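Local coordinates for hypothetical protein AQ_328 (Aquifex aeolicus, PDB 1R4V) that is of unknown function but folds as a mainly helical, histone-like chain and may, like related histone-fold proteins, take part in protein heterodimerization, at residues Glu47-Leu52 and Pro155-Met160; Phe36-Ile42 and Ala143-Lys147; Ala59-Leu63 and Val167-Phe171. One frame throughout, in Å; residues are numbered along the deposited sequence.

In the fold
Along the chain the first segments come in the order 36-42, 47-52, 59-63, and their partners follow in the same order, 143-147, 155-160, 167-171, about a hundred residues later. Two successive helices, 29-40 and 46-62, are thus joined to another successive pair, 131-149 and 157-168. Interactions 1 and 3 share helices 46-62 and 157-168, with centres about 17 Å apart and no direct touch. Centre to centre, interaction 2 lies about 13 Å from interaction 1, which it meets through I146 on P155 and M160 and through F36 on L52, and about 20 Å from interaction 3, touching it at V145 and V167. Together they tie helices from the N-terminal third to C-terminal helices in one histone-like body.

Interaction 1 (Glu47-Leu52 and Pro155-Met160); sequences ETIELL and PSREAM. With ZN (zinc ion), chain B.
With OG1 in the cramped staggered position between the backbone N and the carbonyl carbon (chi1 53°), T48 has its methyl CG2 turned to M160 and P155, while bends at chi2 and chi3 fold the selenomethionine chain of M160 across it. The two side chains meet at about a right angle, CG2 of T48 lying 3.6 Å from CG of M160. A beta-branched threonine suits this place because its methyl packs on M160 while its hydroxyl still finds a water and a backbone N-H: OG1 of T48 donates to a water that in turn donates to O of P155, and T45 N bonds to OG1. L51 CD1 rests 3.9 Å from CB of M160 and also against CG of R157. Farther out the carboxylate of E47 stands nearly perpendicular to the guanidinium of R157, OE2 to NE being 4.1 Å, too long for a salt bridge. R157 NH1 instead pairs with OE2 of E158 at 3.0 Å, an oxygen that also binds zinc at 2.0 Å; E161 completes the protein's share of that site. S156 is the N-cap, its OG accepting from A159 N. Inward, L52 and M160 carry the packing of helices 46-62 and 157-168 onto helix 131-149.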
loop_
_atom_site.group_PDB
_atom_site.type_symbol
_atom_site.label_atom_id
_atom_site.label_comp_id
_atom_site.label_asym_id
_atom_site.label_seq_id
_atom_site.Cartn_x
_atom_site.Cartn_y
_atom_site.Cartn_z
ATOM N N GLU A 47 2.309 10.609 -12.923
ATOM C CA GLU A 47 0.852 10.503 -12.971
ATOM C C GLU A 47 0.333 9.154 -12.472
ATOM O O GLU A 47 -0.628 9.118 -11.676
ATOM C CB GLU A 47 0.324 10.708 -14.391
ATOM C CG GLU A 47 -1.203 10.660 -14.430
ATOM C CD GLU A 47 -1.811 10.947 -15.788
ATOM O OE1 GLU A 47 -1.231 10.579 -16.844
ATOM O OE2 GLU A 47 -2.900 11.554 -15.768
ATOM N N THR A 48 0.931 8.053 -12.941
ATOM C CA THR A 48 0.459 6.736 -12.522
ATOM C C THR A 48 0.950 6.337 -11.126
ATOM O O THR A 48 0.284 5.538 -10.463
ATOM C CB THR A 48 0.745 5.616 -13.554
ATOM O OG1 THR A 48 2.135 5.564 -13.937
ATOM C CG2 THR A 48 -0.082 5.863 -14.829
ATOM N N ILE A 49 2.098 6.853 -10.684
ATOM C CA ILE A 49 2.522 6.684 -9.292
ATOM C C ILE A 49 1.521 7.338 -8.354
ATOM O O ILE A 49 1.179 6.742 -7.334
ATOM C CB ILE A 49 3.934 7.235 -9.022
ATOM C CG1 ILE A 49 4.983 6.380 -9.716
ATOM C CG2 ILE A 49 4.235 7.314 -7.502
ATOM C CD1 ILE A 49 6.341 7.078 -9.898
ATOM N N GLU A 50 1.048 8.540 -8.671
ATOM C CA GLU A 50 0.041 9.189 -7.841
ATOM C C GLU A 50 -1.244 8.354 -7.724
ATOM O O GLU A 50 -1.823 8.229 -6.634
ATOM C CB GLU A 50 -0.308 10.577 -8.387
ATOM C CG GLU A 50 0.789 11.597 -8.179
ATOM C CD GLU A 50 0.914 12.048 -6.732
ATOM O OE1 GLU A 50 -0.089 12.045 -5.981
ATOM O OE2 GLU A 50 2.037 12.431 -6.349
ATOM N N LEU A 51 -1.692 7.806 -8.852
ATOM C CA LEU A 51 -2.885 6.966 -8.861
ATOM C C LEU A 51 -2.670 5.704 -8.034
ATOM O O LEU A 51 -3.552 5.309 -7.260
ATOM C CB LEU A 51 -3.298 6.635 -10.307
ATOM C CG LEU A 51 -3.846 7.830 -11.108
ATOM C CD1 LEU A 51 -3.972 7.475 -12.583
ATOM C CD2 LEU A 51 -5.193 8.254 -10.596
ATOM N N LEU A 52 -1.502 5.093 -8.187
ATOM C CA LEU A 52 -1.116 3.894 -7.450
ATOM C C LEU A 52 -1.128 4.176 -5.945
ATOM O O LEU A 52 -1.729 3.433 -5.164
ATOM C CB LEU A 52 0.263 3.422 -7.897
ATOM C CG LEU A 52 0.968 2.343 -7.062
ATOM C CD1 LEU A 52 0.131 1.039 -7.047
ATOM C CD2 LEU A 52 2.326 2.114 -7.635
ATOM N N PRO A 155 1.329 1.262 -17.903
ATOM C CA PRO A 155 -0.099 1.505 -17.771
ATOM C C PRO A 155 -0.527 2.952 -18.020
ATOM O O PRO A 155 0.138 3.894 -17.610
ATOM C CB PRO A 155 -0.433 1.069 -16.342
ATOM C CG PRO A 155 0.826 0.579 -15.725
ATOM C CD PRO A 155 1.931 0.694 -16.686
ATOM N N SER A 156 -1.644 3.101 -18.711
ATOM C CA SER A 156 -2.279 4.396 -18.891
ATOM C C SER A 156 -2.996 4.838 -17.626
ATOM O O SER A 156 -3.184 4.052 -16.707
ATOM C CB SER A 156 -3.293 4.275 -20.027
ATOM O OG SER A 156 -4.356 3.381 -19.694
ATOM N N ARG A 157 -3.426 6.097 -17.598
ATOM C CA ARG A 157 -4.302 6.620 -16.544
ATOM C C ARG A 157 -5.550 5.746 -16.385
ATOM O O ARG A 157 -5.879 5.325 -15.280
ATOM C CB ARG A 157 -4.719 8.052 -16.886
ATOM C CG ARG A 157 -5.429 8.806 -15.788
ATOM C CD ARG A 157 -6.744 9.413 -16.217
ATOM N NE ARG A 157 -6.577 10.441 -17.210
ATOM C CZ ARG A 157 -7.102 10.522 -18.435
ATOM N NH1 ARG A 157 -7.926 9.637 -18.998
ATOM N NH2 ARG A 157 -6.759 11.586 -19.118
ATOM N N GLU A 158 -6.256 5.477 -17.480
ATOM C CA GLU A 158 -7.448 4.635 -17.415
ATOM C C GLU A 158 -7.159 3.199 -16.927
ATOM O O GLU A 158 -7.962 2.651 -16.174
ATOM C CB GLU A 158 -8.222 4.660 -18.744
ATOM C CG GLU A 158 -8.795 6.056 -19.071
ATOM C CD GLU A 158 -9.796 6.579 -18.045
ATOM O OE1 GLU A 158 -10.502 5.754 -17.442
ATOM O OE2 GLU A 158 -9.915 7.792 -17.774
ATOM N N ALA A 159 -6.034 2.609 -17.316
ATOM C CA ALA A 159 -5.639 1.276 -16.831
ATOM C C ALA A 159 -5.489 1.301 -15.314
ATOM O O ALA A 159 -5.999 0.431 -14.614
ATOM C CB ALA A 159 -4.344 0.796 -17.486
HETATM N N MSE A 160 -4.818 2.323 -14.799
HETATM C CA MSE A 160 -4.606 2.462 -13.365
HETATM C C MSE A 160 -5.889 2.736 -12.597
HETATM O O MSE A 160 -6.071 2.227 -11.485
HETATM C CB MSE A 160 -3.645 3.615 -13.105
HETATM C CG MSE A 160 -2.239 3.283 -13.591
HETATM SE SE MSE A 160 -1.511 1.622 -12.703
HETATM C CE MSE A 160 -1.923 1.928 -10.985
HETATM ZN ZN ZN B . -10.867 8.151 -16.027
HETATM O O HOH W 1 2.528 4.258 -16.186
#

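Interaction 2 (Phe36-Ile42 and Ala143-Lys147); sequences FRTELDI and ADVIK. With CAC (cacodylate ion), chain D.
L40 and F36, one turn apart on the segment 36-42, close on A143, and their orientation sets the contact. CD1 of L40 sits over the centre of one face of the F36 ring, 3.7 Å above its plane, and the same methyl presses on CB of A143 at 3.5 Å, tighter than usual for two carbons. The F36 ring comes to A143 obliquely, CE2 lying 3.8 Å from CB, and presents its edge to CD1 of I146. Alanine suits the meeting point, since its single methyl meets L40, F36 and I42 at close range. I42 crosses I146 and K147 obliquely: with CG1 on the side away from its own carbonyl carbon (chi1 -65°), CD1 reaches CG2 of I146 at 3.9 Å and runs against CG of K147. A bend at chi3 of K147 sends NZ to O of L40, a 2.8 Å hydrogen bond that meets the carbonyl at 122°; a long, flexible lysine can lay its methylenes on I42 and still satisfy this oxygen beside the turn at D41. Away from A143-K147, R37 NH1 donates almost straight to O2 of a cacodylate ion, probably from the crystallisation liquor and also held by H34, while NH2 adds a weak bond to the same oxygen and forms a salt bridge with D33. With a leucine in place of R37, D33 would probably lose its charge mate and the anion one of its anchors. The segment axes, 80° apart, approach only to 12.5 Å, so side chains bridge the helices, consistent with the histone fold of this protein.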
loop_
_atom_site.group_PDB
_atom_site.type_symbol
_atom_site.label_atom_id
_atom_site.label_comp_id
_atom_site.label_asym_id
_atom_site.label_seq_id
_atom_site.Cartn_x
_atom_site.Cartn_y
_atom_site.Cartn_z
ATOM N N PHE A 36 9.918 -0.808 -9.652
ATOM C CA PHE A 36 8.849 -1.356 -10.507
ATOM C C PHE A 36 9.348 -1.697 -11.935
ATOM O O PHE A 36 8.968 -2.706 -12.518
ATOM C CB PHE A 36 7.674 -0.383 -10.520
ATOM C CG PHE A 36 6.626 -0.678 -9.470
ATOM C CD1 PHE A 36 6.962 -0.769 -8.133
ATOM C CD2 PHE A 36 5.284 -0.847 -9.823
ATOM C CE1 PHE A 36 5.985 -1.030 -7.169
ATOM C CE2 PHE A 36 4.312 -1.110 -8.872
ATOM C CZ PHE A 36 4.672 -1.211 -7.535
ATOM N N ARG A 37 10.207 -0.855 -12.494
ATOM C CA ARG A 37 10.700 -1.044 -13.854
ATOM C C ARG A 37 11.644 -2.235 -13.879
ATOM O O ARG A 37 11.424 -3.208 -14.601
ATOM C CB ARG A 37 11.369 0.233 -14.343
ATOM C CG ARG A 37 11.946 0.129 -15.737
ATOM C CD ARG A 37 12.533 1.439 -16.271
ATOM N NE ARG A 37 13.799 1.805 -15.627
ATOM C CZ ARG A 37 13.994 2.765 -14.715
ATOM N NH1 ARG A 37 15.222 2.940 -14.251
ATOM N NH2 ARG A 37 13.027 3.559 -14.270
ATOM N N THR A 38 12.672 -2.183 -13.041
ATOM C CA THR A 38 13.747 -3.182 -13.072
ATOM C C THR A 38 13.352 -4.543 -12.508
ATOM O O THR A 38 13.763 -5.560 -13.057
ATOM C CB THR A 38 15.001 -2.629 -12.349
ATOM O OG1 THR A 38 14.667 -2.257 -10.998
ATOM C CG2 THR A 38 15.426 -1.333 -12.984
ATOM N N GLU A 39 12.565 -4.591 -11.435
ATOM C CA GLU A 39 12.219 -5.872 -10.806
ATOM C C GLU A 39 10.830 -6.429 -11.145
ATOM O O GLU A 39 10.647 -7.646 -11.137
ATOM C CB GLU A 39 12.403 -5.788 -9.281
ATOM C CG GLU A 39 13.818 -5.431 -8.827
ATOM C CD GLU A 39 14.911 -6.417 -9.258
ATOM O OE1 GLU A 39 14.664 -7.650 -9.288
ATOM O OE2 GLU A 39 16.042 -5.959 -9.561
ATOM N N LEU A 40 9.856 -5.565 -11.437
ATOM C CA LEU A 40 8.474 -5.984 -11.699
ATOM C C LEU A 40 7.980 -5.803 -13.135
ATOM O O LEU A 40 6.873 -6.227 -13.422
ATOM C CB LEU A 40 7.524 -5.238 -10.748
ATOM C CG LEU A 40 7.817 -5.359 -9.254
ATOM C CD1 LEU A 40 6.874 -4.531 -8.363
ATOM C CD2 LEU A 40 7.766 -6.812 -8.847
ATOM N N ASP A 41 8.778 -5.203 -14.022
ATOM C CA ASP A 41 8.451 -4.954 -15.430
ATOM C C ASP A 41 7.253 -4.021 -15.609
ATOM O O ASP A 41 6.430 -4.227 -16.507
ATOM C CB ASP A 41 8.210 -6.265 -16.204
ATOM C CG ASP A 41 9.457 -7.149 -16.290
ATOM O OD1 ASP A 41 9.346 -8.362 -15.983
ATOM O OD2 ASP A 41 10.589 -6.726 -16.648
ATOM N N ILE A 42 7.147 -3.010 -14.753
ATOM C CA ILE A 42 6.074 -2.039 -14.834
ATOM C C ILE A 42 6.721 -0.668 -14.931
ATOM O O ILE A 42 7.466 -0.257 -14.045
ATOM C CB ILE A 42 5.149 -2.065 -13.610
ATOM C CG1 ILE A 42 4.387 -3.389 -13.501
ATOM C CG2 ILE A 42 4.206 -0.862 -13.683
ATOM C CD1 ILE A 42 3.862 -3.676 -12.112
ATOM N N ALA A 143 1.139 -4.215 -7.748
ATOM C CA ALA A 143 1.964 -4.596 -8.903
ATOM C C ALA A 143 1.427 -5.882 -9.557
ATOM O O ALA A 143 1.400 -5.996 -10.777
ATOM C CB ALA A 143 3.428 -4.760 -8.478
ATOM N N ASP A 144 1.000 -6.834 -8.739
ATOM C CA ASP A 144 0.462 -8.113 -9.178
ATOM C C ASP A 144 -0.810 -7.852 -9.990
ATOM O O ASP A 144 -0.983 -8.390 -11.073
ATOM C CB ASP A 144 0.186 -9.032 -7.985
ATOM C CG ASP A 144 -0.255 -10.450 -8.404
ATOM O OD1 ASP A 144 0.375 -11.065 -9.297
ATOM O OD2 ASP A 144 -1.226 -11.048 -7.879
ATOM N N VAL A 145 -1.686 -6.994 -9.482
ATOM C CA VAL A 145 -2.935 -6.677 -10.141
ATOM C C VAL A 145 -2.652 -5.907 -11.436
ATOM O O VAL A 145 -3.295 -6.198 -12.442
ATOM C CB VAL A 145 -3.880 -5.902 -9.200
ATOM C CG1 VAL A 145 -5.167 -5.497 -9.945
ATOM C CG2 VAL A 145 -4.198 -6.787 -7.975
ATOM N N ILE A 146 -1.706 -4.966 -11.438
ATOM C CA ILE A 146 -1.382 -4.221 -12.673
ATOM C C ILE A 146 -1.008 -5.173 -13.807
ATOM O O ILE A 146 -1.500 -5.067 -14.927
ATOM C CB ILE A 146 -0.228 -3.219 -12.420
ATOM C CG1 ILE A 146 -0.722 -2.047 -11.548
ATOM C CG2 ILE A 146 0.395 -2.715 -13.715
ATOM C CD1 ILE A 146 0.363 -1.298 -10.866
ATOM N N LYS A 147 -0.110 -6.101 -13.506
ATOM C CA LYS A 147 0.339 -7.098 -14.469
ATOM C C LYS A 147 -0.740 -8.051 -14.939
ATOM O O LYS A 147 -0.740 -8.436 -16.111
ATOM C CB LYS A 147 1.510 -7.879 -13.890
ATOM C CG LYS A 147 2.758 -7.003 -13.910
ATOM C CD LYS A 147 4.040 -7.803 -13.733
ATOM C CE LYS A 147 4.301 -8.095 -12.277
ATOM N NZ LYS A 147 5.727 -8.480 -12.134
HETATM AS AS CAC D . 14.884 6.609 -12.652
HETATM O O1 CAC D . 13.806 6.904 -13.981
HETATM O O2 CAC D . 15.346 4.956 -12.354
HETATM C C1 CAC D . 16.533 7.663 -12.874
HETATM C C2 CAC D . 13.846 7.204 -11.099
#

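Interaction 3 (Ala59-Leu63 and Val167-Phe171)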
loop_
_atom_site.group_PDB
_atom_site.type_symbol
_atom_site.label_atom_id
_atom_site.label_comp_id
_atom_site.label_asym_id
_atom_site.label_seq_id
_atom_site.Cartn_x
_atom_site.Cartn_y
_atom_site.Cartn_z
ATOM N N ALA A 59 -6.930 1.490 0.179
ATOM C CA ALA A 59 -6.892 0.119 0.630
ATOM C C ALA A 59 -6.439 0.035 2.091
ATOM O O ALA A 59 -7.042 -0.704 2.881
ATOM C CB ALA A 59 -5.984 -0.708 -0.253
ATOM N N PHE A 60 -5.428 0.820 2.455
ATOM C CA PHE A 60 -4.888 0.879 3.813
ATOM C C PHE A 60 -6.006 1.294 4.764
ATOM O O PHE A 60 -6.180 0.695 5.826
ATOM C CB PHE A 60 -3.704 1.872 3.889
ATOM C CG PHE A 60 -2.696 1.592 4.970
ATOM C CD1 PHE A 60 -1.378 1.991 4.778
ATOM C CD2 PHE A 60 -3.014 0.947 6.154
ATOM C CE1 PHE A 60 -0.421 1.760 5.742
ATOM C CE2 PHE A 60 -2.058 0.717 7.124
ATOM C CZ PHE A 60 -0.764 1.119 6.921
ATOM N N GLY A 61 -6.782 2.313 4.393
ATOM C CA GLY A 61 -7.916 2.756 5.194
ATOM C C GLY A 61 -8.948 1.649 5.385
ATOM O O GLY A 61 -9.508 1.504 6.470
ATOM N N LYS A 62 -9.212 0.882 4.329
ATOM C CA LYS A 62 -10.128 -0.275 4.364
ATOM C C LYS A 62 -9.688 -1.393 5.301
ATOM O O LYS A 62 -10.519 -2.149 5.825
ATOM C CB LYS A 62 -10.380 -0.821 2.964
ATOM C CG LYS A 62 -11.272 0.090 2.186
ATOM C CD LYS A 62 -11.663 -0.493 0.828
ATOM C CE LYS A 62 -13.136 -0.886 0.805
ATOM N NZ LYS A 62 -13.584 -1.396 -0.522
ATOM N N LEU A 63 -8.396 -1.473 5.585
ATOM C CA LEU A 63 -7.926 -2.443 6.553
ATOM C C LEU A 63 -8.415 -2.164 7.971
ATOM O O LEU A 63 -8.388 -3.061 8.811
ATOM C CB LEU A 63 -6.397 -2.537 6.555
ATOM C CG LEU A 63 -5.760 -2.973 5.231
ATOM C CD1 LEU A 63 -4.254 -2.928 5.313
ATOM C CD2 LEU A 63 -6.231 -4.339 4.783
ATOM N N VAL A 167 -9.209 -3.399 -7.109
ATOM C CA VAL A 167 -8.605 -3.546 -5.798
ATOM C C VAL A 167 -9.620 -3.208 -4.713
ATOM O O VAL A 167 -9.755 -3.945 -3.741
ATOM C CB VAL A 167 -7.355 -2.674 -5.660
ATOM C CG1 VAL A 167 -6.967 -2.458 -4.211
ATOM C CG2 VAL A 167 -6.226 -3.319 -6.447
ATOM N N ASP A 168 -10.330 -2.104 -4.878
ATOM C CA ASP A 168 -11.365 -1.692 -3.927
ATOM C C ASP A 168 -12.372 -2.823 -3.628
ATOM O O ASP A 168 -12.832 -2.929 -2.495
ATOM C CB ASP A 168 -12.023 -0.393 -4.416
ATOM C CG ASP A 168 -13.282 -0.032 -3.642
ATOM O OD1 ASP A 168 -13.159 0.447 -2.493
ATOM O OD2 ASP A 168 -14.423 -0.208 -4.119
ATOM N N LYS A 169 -12.687 -3.669 -4.604
ATOM C CA LYS A 169 -13.588 -4.815 -4.459
ATOM C C LYS A 169 -13.026 -6.097 -3.799
ATOM O O LYS A 169 -13.757 -7.083 -3.638
ATOM C CB LYS A 169 -14.170 -5.158 -5.828
ATOM C CG LYS A 169 -14.989 -4.040 -6.436
ATOM C CD LYS A 169 -16.335 -3.952 -5.732
ATOM C CE LYS A 169 -17.193 -2.771 -6.170
ATOM N NZ LYS A 169 -18.561 -2.901 -5.567
ATOM N N VAL A 170 -11.764 -6.112 -3.402
ATOM C CA VAL A 170 -11.219 -7.191 -2.566
ATOM C C VAL A 170 -10.803 -6.680 -1.191
ATOM O O VAL A 170 -10.303 -7.455 -0.384
ATOM C CB VAL A 170 -10.039 -7.942 -3.233
ATOM C CG1 VAL A 170 -10.533 -8.618 -4.516
ATOM C CG2 VAL A 170 -8.859 -7.025 -3.495
ATOM N N PHE A 171 -10.996 -5.400 -0.903
ATOM C CA PHE A 171 -10.742 -4.859 0.431
ATOM C C PHE A 171 -12.038 -4.392 1.062
ATOM O O PHE A 171 -13.040 -4.165 0.350
ATOM C CB PHE A 171 -9.747 -3.698 0.388
ATOM C CG PHE A 171 -8.339 -4.155 0.245
ATOM C CD1 PHE A 171 -7.749 -4.275 -0.994
ATOM C CD2 PHE A 171 -7.606 -4.475 1.365
ATOM C CE1 PHE A 171 -6.446 -4.717 -1.112
ATOM C CE2 PHE A 171 -6.307 -4.913 1.248
ATOM C CZ PHE A 171 -5.725 -5.038 0.005
ATOM O OXT PHE A 171 -12.030 -4.254 2.305
HETATM O O HOH W 2 -10.355 -4.553 4.263
HETATM O O HOH W 3 -13.230 -2.926 4.358
#
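F171, the C-terminal residue, lays one face of its ring under the methyl of A59, a CH-pi contact in which CB stands 4.0 Å from the ring centroid; in this histone-like fold it fastens the chain end to the C-terminal part of helix 46-62. L63 meets the same ring differently: its CD2 lies at the edge, 3.6 Å from CE2 of F171. Small alanine over the face and branched leucine at the edge thus confine the ring. Beside them K62 crosses D168 at about a right angle, its bend at chi3 (110°) bringing NZ to D168 and F171. NZ of K62 makes three hydrogen bonds: 2.6 Å to O of D168, 2.7 Å to OD1 of D168 as a salt bridge, and 3.0 Å to O of F171. OD1 of D168 and O of F171 are each met from above their planes. Lysine fits because one ammonium can serve both a helix-end carbonyl and acidic oxygens, and the gathered negative charge would probably keep it protonated. Farther out, L138 of helix 131-149 and L90 of helix 88-98 pack on F171, and L90 and I134 on L63. The other terminal oxygen, OXT of F171, has waters at 2.6 and 2.7 Å.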